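Local coordinates for protein 5-cytosine DNA methyltransferase (Entamoeba histolytica, PDB 3QV2) that probably transfers methyl groups from S-adenosyl-L-methionine to carbon 5 of cytosine in DNA or tRNA, and here holds the product S-adenosyl-L-homocysteine, at residues I14-G19 with K70-L75; H110-I115 with K124-E129. One frame throughout, in Å; residues are numbered along the deposited sequence.

Contact 1 of 2, residues I14-G19 with K70-L75; sequences IEFFSG and KQIESL. With SAH (S-adenosyl-L-homocysteine), chain B.
Ile14, on strand 11-16, meets Ile72 and Leu75 of segment 70-75. Its methyl CD1 does most of the touching, 3.9 Å from Ile72 CG2 and 3.8 Å from Leu75 CD2. The Ile14 chain is stretched at its second torsion (chi2 -178°), which carries CD1 out to the helix, and it crosses both partners at roughly a right angle. Its other branch, CG2, lies over the rim of the Phe16 ring on one face, so a single beta-branched residue packs against the helix with one branch and covers part of an aromatic face with the other. The far end of that ring also reaches Ile72, with Phe16 CZ 4.3 Å from Ile72 CD1. No hydrogen bond joins the two segments: aliphatic and aromatic groups suit an interface whose touching residues are mostly buried. Leu75 also packs on Ile39 and Phe41 of strand 36-41, so this leucine bridges two neighbouring strands. Within segment 70-75, Ser74 OG gives a hydrogen bond of 2.6 Å to Gln71 O. Beyond Phe16 the strand passes into a loop that reaches the cofactor product. Phe17 CB lies 3.2 Å from SAH O4', and Gly19 brings its CA to 3.6 Å from SAH CB; glycine suits this place because its phi is positive (57°) and the ligand fills the space a beta carbon would take. Phe17, Ser18 and Gly19 begin what matches the Phe-x-Gly-x-Gly signature of C5-cytosine methyltransferases, the loop after the first strand of the Rossmann-like, SAM-binding class I methyltransferase fold.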
ATOM      1  N   ILE A  14       3.205  15.708   4.408  1.00 17.18           N
ATOM      2  CA  ILE A  14       1.758  15.695   4.260  1.00 18.13           C
ATOM      3  C   ILE A  14       1.356  14.343   3.681  1.00 19.08           C
ATOM      4  O   ILE A  14       1.650  14.042   2.524  1.00 19.40           O
ATOM      5  CB  ILE A  14       1.254  16.808   3.327  1.00 13.34           C
ATOM      6  CG1 ILE A  14       1.777  18.174   3.774  1.00 15.09           C
ATOM      7  CG2 ILE A  14      -0.266  16.807   3.284  1.00 11.02           C
ATOM      8  CD1 ILE A  14       1.285  19.323   2.919  1.00 15.12           C
ATOM      9  N   GLU A  15       0.692  13.527   4.492  1.00 17.76           N
ATOM     10  CA  GLU A  15       0.339  12.169   4.093  1.00 19.08           C
ATOM     11  C   GLU A  15      -1.022  12.130   3.404  1.00 19.50           C
ATOM     12  O   GLU A  15      -2.036  11.813   4.027  1.00 24.25           O
ATOM     13  CB  GLU A  15       0.354  11.248   5.314  1.00 16.99           C
ATOM     14  CG  GLU A  15       0.409   9.761   5.004  1.00 20.06           C
ATOM     15  CD  GLU A  15       0.655   8.922   6.246  1.00 21.91           C
ATOM     16  OE1 GLU A  15       0.715   7.681   6.125  1.00 20.26           O
ATOM     17  OE2 GLU A  15       0.790   9.502   7.343  1.00 18.18           O
ATOM     18  N   PHE A  16      -1.040  12.459   2.118  1.00 15.07           N
ATOM     19  CA  PHE A  16      -2.276  12.457   1.345  1.00 14.37           C
ATOM     20  C   PHE A  16      -2.816  11.041   1.174  1.00 14.34           C
ATOM     21  O   PHE A  16      -2.050  10.096   0.982  1.00 15.17           O
ATOM     22  CB  PHE A  16      -2.056  13.096  -0.026  1.00 14.39           C
ATOM     23  CG  PHE A  16      -1.687  14.553   0.031  1.00 13.12           C
ATOM     24  CD1 PHE A  16      -2.629  15.504   0.384  1.00 12.78           C
ATOM     25  CD2 PHE A  16      -0.406  14.973  -0.288  1.00  8.60           C
ATOM     26  CE1 PHE A  16      -2.297  16.844   0.429  1.00 10.15           C
ATOM     27  CE2 PHE A  16      -0.069  16.314  -0.247  1.00  8.60           C
ATOM     28  CZ  PHE A  16      -1.016  17.251   0.112  1.00  9.22           C
ATOM     29  N   PHE A  17      -4.138  10.903   1.235  1.00 12.86           N
ATOM     30  CA  PHE A  17      -4.784   9.599   1.139  1.00 11.93           C
ATOM     31  C   PHE A  17      -4.129   8.639   2.125  1.00 14.68           C
ATOM     32  O   PHE A  17      -3.782   7.511   1.776  1.00 16.87           O
ATOM     33  CB  PHE A  17      -4.687   9.052  -0.288  1.00 13.77           C
ATOM     34  CG  PHE A  17      -4.910  10.093  -1.350  1.00 15.00           C
ATOM     35  CD1 PHE A  17      -6.192  10.486  -1.700  1.00 13.38           C
ATOM     36  CD2 PHE A  17      -3.835  10.682  -1.997  1.00 13.18           C
ATOM     37  CE1 PHE A  17      -6.398  11.448  -2.675  1.00 12.89           C
ATOM     38  CE2 PHE A  17      -4.033  11.643  -2.971  1.00 10.26           C
ATOM     39  CZ  PHE A  17      -5.316  12.026  -3.310  1.00 10.64           C
ATOM     40  N   SER A  18      -3.976   9.102   3.362  1.00 12.18           N
ATOM     41  CA  SER A  18      -3.203   8.396   4.382  1.00 12.81           C
ATOM     42  C   SER A  18      -3.654   6.962   4.660  1.00 15.12           C
ATOM     43  O   SER A  18      -2.840   6.116   5.028  1.00 14.37           O
ATOM     44  CB  SER A  18      -3.186   9.200   5.685  1.00 13.91           C
ATOM     45  OG  SER A  18      -4.489   9.634   6.034  1.00 16.10           O
ATOM     46  N   GLY A  19      -4.943   6.689   4.490  1.00 16.76           N
ATOM     47  CA  GLY A  19      -5.468   5.362   4.757  1.00 17.92           C
ATOM     48  C   GLY A  19      -5.177   4.909   6.177  1.00 19.13           C
ATOM     49  O   GLY A  19      -5.607   5.549   7.136  1.00 21.10           O
ATOM     50  N   LYS A  70      -3.665  27.712   0.406  1.00 21.40           N
ATOM     51  CA  LYS A  70      -3.404  28.334   1.699  1.00 18.80           C
ATOM     52  C   LYS A  70      -3.359  27.316   2.837  1.00 16.30           C
ATOM     53  O   LYS A  70      -2.435  27.324   3.649  1.00 13.49           O
ATOM     54  CB  LYS A  70      -4.468  29.393   1.995  1.00 21.72           C
ATOM     55  CG  LYS A  70      -4.261  30.148   3.298  1.00 25.65           C
ATOM     56  CD  LYS A  70      -3.564  31.479   3.065  1.00 25.79           C
ATOM     57  CE  LYS A  70      -3.576  32.332   4.323  1.00 26.98           C
ATOM     58  NZ  LYS A  70      -3.090  33.715   4.066  1.00 26.37           N
ATOM     59  N   GLN A  71      -4.364  26.446   2.894  1.00 18.32           N
ATOM     60  CA  GLN A  71      -4.435  25.444   3.952  1.00 18.84           C
ATOM     61  C   GLN A  71      -3.253  24.485   3.886  1.00 19.34           C
ATOM     62  O   GLN A  71      -2.673  24.129   4.912  1.00 20.18           O
ATOM     63  CB  GLN A  71      -5.753  24.672   3.886  1.00 23.99           C
ATOM     64  CG  GLN A  71      -5.880  23.592   4.948  1.00 28.08           C
ATOM     65  CD  GLN A  71      -7.255  22.953   4.979  1.00 31.95           C
ATOM     66  OE1 GLN A  71      -7.468  21.942   5.649  1.00 33.41           O
ATOM     67  NE2 GLN A  71      -8.198  23.543   4.253  1.00 30.97           N
ATOM     68  N   ILE A  72      -2.895  24.072   2.675  1.00 21.47           N
ATOM     69  CA  ILE A  72      -1.754  23.184   2.485  1.00 17.51           C
ATOM     70  C   ILE A  72      -0.446  23.858   2.897  1.00 20.72           C
ATOM     71  O   ILE A  72       0.385  23.259   3.579  1.00 23.61           O
ATOM     72  CB  ILE A  72      -1.647  22.705   1.028  1.00 14.74           C
ATOM     73  CG1 ILE A  72      -2.667  21.593   0.756  1.00 18.39           C
ATOM     74  CG2 ILE A  72      -0.242  22.209   0.731  1.00 11.91           C
ATOM     75  CD1 ILE A  72      -2.714  21.152  -0.686  1.00 21.88           C
ATOM     76  N   GLU A  73      -0.276  25.110   2.489  1.00 21.38           N
ATOM     77  CA  GLU A  73       0.957  25.840   2.759  1.00 24.52           C
ATOM     78  C   GLU A  73       1.085  26.194   4.241  1.00 20.43           C
ATOM     79  O   GLU A  73       2.194  26.315   4.762  1.00 21.42           O
ATOM     80  CB  GLU A  73       1.025  27.101   1.892  1.00 27.91           C
ATOM     81  CG  GLU A  73       2.438  27.525   1.525  1.00 33.67           C
ATOM     82  CD  GLU A  73       2.467  28.637   0.494  1.00 36.70           C
ATOM     83  OE1 GLU A  73       3.226  28.517  -0.491  1.00 36.71           O
ATOM     84  OE2 GLU A  73       1.738  29.635   0.669  1.00 39.18           O
ATOM     85  N   SER A  74      -0.050  26.350   4.915  1.00 20.63           N
ATOM     86  CA  SER A  74      -0.057  26.676   6.337  1.00 24.60           C
ATOM     87  C   SER A  74       0.604  25.568   7.147  1.00 23.54           C
ATOM     88  O   SER A  74       1.068  25.792   8.266  1.00 23.77           O
ATOM     89  CB  SER A  74      -1.484  26.908   6.837  1.00 30.29           C
ATOM     90  OG  SER A  74      -2.212  25.692   6.890  1.00 34.70           O
ATOM     91  N   LEU A  75       0.643  24.371   6.573  1.00 19.71           N
ATOM     92  CA  LEU A  75       1.247  23.218   7.231  1.00 19.87           C
ATOM     93  C   LEU A  75       2.767  23.337   7.295  1.00 19.37           C
ATOM     94  O   LEU A  75       3.412  22.689   8.118  1.00 20.12           O
ATOM     95  CB  LEU A  75       0.850  21.924   6.514  1.00 18.79           C
ATOM     96  CG  LEU A  75      -0.453  21.251   6.950  1.00 18.02           C
ATOM     97  CD1 LEU A  75      -1.537  22.273   7.250  1.00 17.64           C
ATOM     98  CD2 LEU A  75      -0.921  20.253   5.898  1.00 17.16           C
TER
HETATM   99  N   SAH B 323      -1.806   3.991   1.330  1.00 22.58           N
HETATM  100  CA  SAH B 323      -2.840   4.012   2.347  1.00 21.57           C
HETATM  101  CB  SAH B 323      -4.221   3.856   1.723  1.00 21.80           C
HETATM  102  CG  SAH B 323      -4.440   4.335   0.308  1.00 22.36           C
HETATM  103  SD  SAH B 323      -6.065   4.049  -0.421  1.00 19.15           S
HETATM  104  C   SAH B 323      -2.568   2.927   3.357  1.00 18.21           C
HETATM  105  O   SAH B 323      -3.527   2.412   4.000  1.00 21.03           O
HETATM  106  OXT SAH B 323      -1.370   2.533   3.565  1.00 15.75           O
HETATM  107  C5' SAH B 323      -6.733   5.597  -0.990  1.00 23.78           C
HETATM  108  C4' SAH B 323      -7.339   6.511   0.011  1.00 24.41           C
HETATM  109  O4' SAH B 323      -7.551   7.741  -0.589  1.00 25.37           O
HETATM  110  C3' SAH B 323      -8.646   5.994   0.422  1.00 22.59           C
HETATM  111  O3' SAH B 323      -8.596   5.595   1.749  1.00 21.39           O
HETATM  112  C2' SAH B 323      -9.597   7.065   0.263  1.00 23.85           C
HETATM  113  O2' SAH B 323     -10.335   7.219   1.424  1.00 21.90           O
HETATM  114  C1' SAH B 323      -8.781   8.256   0.010  1.00 20.20           C
HETATM  115  N9  SAH B 323      -9.486   9.221  -0.785  1.00 20.62           N
HETATM  116  C8  SAH B 323     -10.175   9.071  -1.924  1.00 21.61           C
HETATM  117  N7  SAH B 323     -10.643  10.282  -2.269  1.00 21.16           N
HETATM  118  C5  SAH B 323     -10.244  11.182  -1.339  1.00 21.66           C
HETATM  119  C6  SAH B 323     -10.437  12.558  -1.190  1.00 19.99           C
HETATM  120  N6  SAH B 323     -11.204  13.304  -2.157  1.00 17.83           N
HETATM  121  N1  SAH B 323      -9.891  13.166  -0.122  1.00 19.09           N
HETATM  122  C2  SAH B 323      -9.176  12.493   0.790  1.00 17.43           C
HETATM  123  N3  SAH B 323      -8.978  11.176   0.666  1.00 20.42           N
HETATM  124  C4  SAH B 323      -9.497  10.504  -0.377  1.00 22.06           C

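Contact 2 of 2, residues H110-I115 with K124-E129. With SO4 (sulfate ion), chain D.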
ATOM      1  N   HIS A 110      -5.902  17.708  -8.790  1.00 13.97           N
ATOM      2  CA  HIS A 110      -6.009  18.980  -8.091  1.00 17.06           C
ATOM      3  C   HIS A 110      -4.690  19.357  -7.429  1.00 17.06           C
ATOM      4  O   HIS A 110      -4.222  20.489  -7.554  1.00 21.71           O
ATOM      5  CB  HIS A 110      -7.117  18.906  -7.040  1.00 18.32           C
ATOM      6  CG  HIS A 110      -7.200  20.119  -6.165  1.00 15.62           C
ATOM      7  ND1 HIS A 110      -7.394  21.387  -6.667  1.00 14.45           N
ATOM      8  CD2 HIS A 110      -7.114  20.255  -4.820  1.00 14.72           C
ATOM      9  CE1 HIS A 110      -7.426  22.254  -5.669  1.00 11.04           C
ATOM     10  NE2 HIS A 110      -7.258  21.592  -4.539  1.00 13.20           N
ATOM     11  N   LEU A 111      -4.093  18.401  -6.726  1.00 11.65           N
ATOM     12  CA  LEU A 111      -2.853  18.645  -5.997  1.00 12.53           C
ATOM     13  C   LEU A 111      -1.717  19.116  -6.901  1.00 12.71           C
ATOM     14  O   LEU A 111      -0.947  20.000  -6.530  1.00 14.74           O
ATOM     15  CB  LEU A 111      -2.421  17.395  -5.227  1.00 10.31           C
ATOM     16  CG  LEU A 111      -3.372  16.920  -4.127  1.00 12.22           C
ATOM     17  CD1 LEU A 111      -2.822  15.681  -3.433  1.00 15.76           C
ATOM     18  CD2 LEU A 111      -3.623  18.032  -3.120  1.00  7.07           C
ATOM     19  N   TYR A 112      -1.614  18.526  -8.088  1.00 11.65           N
ATOM     20  CA  TYR A 112      -0.515  18.843  -8.996  1.00 13.61           C
ATOM     21  C   TYR A 112      -0.829  19.998  -9.948  1.00 15.98           C
ATOM     22  O   TYR A 112       0.060  20.768 -10.310  1.00 20.14           O
ATOM     23  CB  TYR A 112      -0.068  17.596  -9.765  1.00 14.35           C
ATOM     24  CG  TYR A 112       0.625  16.572  -8.893  1.00 15.37           C
ATOM     25  CD1 TYR A 112       1.982  16.672  -8.619  1.00 16.46           C
ATOM     26  CD2 TYR A 112      -0.078  15.508  -8.338  1.00 12.69           C
ATOM     27  CE1 TYR A 112       2.620  15.744  -7.819  1.00 17.80           C
ATOM     28  CE2 TYR A 112       0.554  14.574  -7.536  1.00 13.56           C
ATOM     29  CZ  TYR A 112       1.905  14.698  -7.281  1.00 16.79           C
ATOM     30  OH  TYR A 112       2.546  13.775  -6.484  1.00 18.50           O
ATOM     31  N   ARG A 113      -2.090  20.120 -10.350  1.00 14.81           N
ATOM     32  CA  ARG A 113      -2.507  21.217 -11.220  1.00 14.11           C
ATOM     33  C   ARG A 113      -2.611  22.528 -10.451  1.00 15.00           C
ATOM     34  O   ARG A 113      -2.074  23.552 -10.873  1.00 16.88           O
ATOM     35  CB  ARG A 113      -3.867  20.924 -11.856  1.00 16.73           C
ATOM     36  CG  ARG A 113      -3.865  19.883 -12.960  1.00 20.54           C
ATOM     37  CD  ARG A 113      -5.291  19.627 -13.423  1.00 20.63           C
ATOM     38  NE  ARG A 113      -5.362  18.720 -14.564  1.00 21.27           N
ATOM     39  CZ  ARG A 113      -6.493  18.207 -15.035  1.00 19.38           C
ATOM     40  NH1 ARG A 113      -7.648  18.507 -14.455  1.00 16.95           N
ATOM     41  NH2 ARG A 113      -6.474  17.390 -16.078  1.00 20.56           N
ATOM     42  N   ASP A 114      -3.307  22.486  -9.320  1.00 11.43           N
ATOM     43  CA  ASP A 114      -3.732  23.702  -8.641  1.00 15.64           C
ATOM     44  C   ASP A 114      -2.869  24.107  -7.445  1.00 17.32           C
ATOM     45  O   ASP A 114      -2.871  25.271  -7.047  1.00 16.82           O
ATOM     46  CB  ASP A 114      -5.195  23.570  -8.210  1.00 18.16           C
ATOM     47  CG  ASP A 114      -6.104  23.169  -9.355  1.00 19.78           C
ATOM     48  OD1 ASP A 114      -5.823  23.564 -10.505  1.00 19.94           O
ATOM     49  OD2 ASP A 114      -7.098  22.454  -9.109  1.00 24.70           O
ATOM     50  N   ILE A 115      -2.136  23.158  -6.875  1.00 15.00           N
ATOM     51  CA  ILE A 115      -1.361  23.434  -5.669  1.00 15.88           C
ATOM     52  C   ILE A 115       0.139  23.568  -5.922  1.00 16.14           C
ATOM     53  O   ILE A 115       0.714  24.644  -5.756  1.00 15.80           O
ATOM     54  CB  ILE A 115      -1.580  22.351  -4.593  1.00 17.12           C
ATOM     55  CG1 ILE A 115      -3.073  22.148  -4.336  1.00 16.76           C
ATOM     56  CG2 ILE A 115      -0.849  22.722  -3.310  1.00 15.76           C
ATOM     57  CD1 ILE A 115      -3.779  23.388  -3.838  1.00 14.69           C
ATOM     58  N   LYS A 124      10.403  19.222  -1.217  1.00 15.18           N
ATOM     59  CA  LYS A 124      11.703  18.791  -1.719  1.00 16.24           C
ATOM     60  C   LYS A 124      11.730  17.301  -2.056  1.00 15.09           C
ATOM     61  O   LYS A 124      12.621  16.836  -2.765  1.00 16.35           O
ATOM     62  CB  LYS A 124      12.807  19.135  -0.717  1.00 16.93           C
ATOM     63  CG  LYS A 124      12.940  20.626  -0.441  1.00 19.11           C
ATOM     64  CD  LYS A 124      14.010  20.909   0.599  1.00 23.43           C
ATOM     65  CE  LYS A 124      14.119  22.399   0.882  1.00 25.22           C
ATOM     66  NZ  LYS A 124      12.820  22.968   1.336  1.00 25.86           N
ATOM     67  N   HIS A 125      10.753  16.559  -1.543  1.00  9.50           N
ATOM     68  CA  HIS A 125      10.636  15.135  -1.835  1.00  8.73           C
ATOM     69  C   HIS A 125       9.178  14.737  -2.018  1.00 10.30           C
ATOM     70  O   HIS A 125       8.313  15.137  -1.239  1.00  7.91           O
ATOM     71  CB  HIS A 125      11.271  14.292  -0.726  1.00  7.48           C
ATOM     72  CG  HIS A 125      12.746  14.505  -0.573  1.00  6.10           C
ATOM     73  ND1 HIS A 125      13.274  15.523   0.191  1.00  5.46           N
ATOM     74  CD2 HIS A 125      13.801  13.834  -1.088  1.00  6.59           C
ATOM     75  CE1 HIS A 125      14.593  15.469   0.141  1.00 11.43           C
ATOM     76  NE2 HIS A 125      14.940  14.454  -0.629  1.00 13.02           N
ATOM     77  N   ILE A 126       8.911  13.952  -3.058  1.00 14.11           N
ATOM     78  CA  ILE A 126       7.575  13.429  -3.315  1.00 10.53           C
ATOM     79  C   ILE A 126       7.635  11.929  -3.571  1.00 11.60           C
ATOM     80  O   ILE A 126       8.485  11.452  -4.324  1.00  5.92           O
ATOM     81  CB  ILE A 126       6.919  14.100  -4.531  1.00 10.44           C
ATOM     82  CG1 ILE A 126       6.889  15.619  -4.362  1.00  8.38           C
ATOM     83  CG2 ILE A 126       5.513  13.556  -4.745  1.00  5.60           C
ATOM     84  CD1 ILE A 126       6.218  16.336  -5.510  1.00 10.37           C
ATOM     85  N   PHE A 127       6.728  11.190  -2.945  1.00 10.53           N
ATOM     86  CA  PHE A 127       6.645   9.752  -3.155  1.00 12.62           C
ATOM     87  C   PHE A 127       5.217   9.349  -3.506  1.00 14.93           C
ATOM     88  O   PHE A 127       4.281   9.627  -2.756  1.00 16.62           O
ATOM     89  CB  PHE A 127       7.119   8.995  -1.913  1.00 11.22           C
ATOM     90  CG  PHE A 127       7.255   7.514  -2.122  1.00 12.17           C
ATOM     91  CD1 PHE A 127       8.484   6.954  -2.426  1.00 11.56           C
ATOM     92  CD2 PHE A 127       6.153   6.683  -2.019  1.00  9.95           C
ATOM     93  CE1 PHE A 127       8.614   5.592  -2.620  1.00 10.71           C
ATOM     94  CE2 PHE A 127       6.275   5.321  -2.213  1.00  7.23           C
ATOM     95  CZ  PHE A 127       7.507   4.774  -2.514  1.00  9.00           C
ATOM     96  N   ILE A 128       5.056   8.701  -4.653  1.00 13.92           N
ATOM     97  CA  ILE A 128       3.743   8.256  -5.096  1.00 14.26           C
ATOM     98  C   ILE A 128       3.697   6.740  -5.218  1.00 16.86           C
ATOM     99  O   ILE A 128       4.643   6.117  -5.695  1.00 19.07           O
ATOM    100  CB  ILE A 128       3.363   8.874  -6.453  1.00 12.23           C
ATOM    101  CG1 ILE A 128       3.661  10.374  -6.458  1.00 10.73           C
ATOM    102  CG2 ILE A 128       1.897   8.611  -6.767  1.00 12.60           C
ATOM    103  CD1 ILE A 128       3.364  11.052  -7.779  1.00 10.68           C
ATOM    104  N   GLU A 129       2.591   6.150  -4.780  1.00 18.29           N
ATOM    105  CA  GLU A 129       2.402   4.710  -4.890  1.00 15.34           C
ATOM    106  C   GLU A 129       1.057   4.416  -5.544  1.00 14.94           C
ATOM    107  O   GLU A 129       0.050   5.044  -5.218  1.00 15.56           O
ATOM    108  CB  GLU A 129       2.494   4.047  -3.512  1.00 14.19           C
ATOM    109  CG  GLU A 129       2.488   2.523  -3.536  1.00 16.95           C
ATOM    110  CD  GLU A 129       1.093   1.937  -3.654  1.00 21.66           C
ATOM    111  OE1 GLU A 129       0.113   2.685  -3.453  1.00 24.40           O
ATOM    112  OE2 GLU A 129       0.977   0.729  -3.944  1.00 26.75           O
TER
HETATM  113  S   SO4 D 325      12.407  23.151   4.905  1.00 68.91           S
HETATM  114  O1  SO4 D 325      10.951  23.095   4.997  1.00 67.38           O
HETATM  115  O2  SO4 D 325      12.911  21.984   4.187  1.00 65.97           O
HETATM  116  O3  SO4 D 325      12.789  24.364   4.186  1.00 71.40           O
HETATM  117  O4  SO4 D 325      12.974  23.171   6.250  1.00 68.89           O
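Tyr112 points from helix 106-115 toward strand 125-130 and meets Ile126 and Ile128, alternate residues on the helix-facing side of that strand. The contact is apolar in kind, although a hydroxyl leads it: Tyr112 OH lies 3.1 Å from Ile128 CD1 and 3.4 Å from Ile126 CG2, which is close packing. Behind the oxygen, Tyr112 CZ is 4.0 Å from Ile128 CD1. Tyr112 and Ile128 approach from opposite directions, Ile128 through an extended CG1-CD1 branch (chi2 178°), while Tyr112 and Ile126 slide past one another. CG2 of Ile126 stands opposite the backbone N, which turns it to the hydroxyl. The hydroxyl is buried with no hydrogen-bonding partner in the model. Helix 106-115 lies in the connection between parallel strands 79-82 and 125-130, giving a beta-alpha-beta crossover of the Rossmann-like fold, and Tyr112 and Ile128 both touch Met82 of strand 79-82. Within the helix, His110 ND1 donates to Asp114 OD2 at 2.7 Å, near the ring plane and to the anti lone pair, while His110 NE2 bonds to Ile67 O. Exposed Lys124 bends at chi4 (57°), and its NZ reaches O2 of a sulfate, probably from the crystallisation liquor, at 3.0 Å.

Overall arrangement
Contacts 1 and 2 are both buried, and both pack a helix against the same mixed sheet, whose strands 11-16 and 125-130 flank strand 79-82. They touch each other through helix 106-115: Ile72 CD1 of contact 1 is 3.6 Å from Ile115 CG2, and Leu111 packs on Phe16, Phe17 and Ile72, making one continuous apolar layer over the sheet. Neither contact has a hydrogen bond between its segments. Contact 1 is wholly hydrocarbon and its strand runs on into the cofactor loop, whereas contact 2 buries a phenol among aliphatic methyls, and its strand lies farther from the ligand. In each, the side-chain hydrogen bonds made within a segment lie beside the apolar packing.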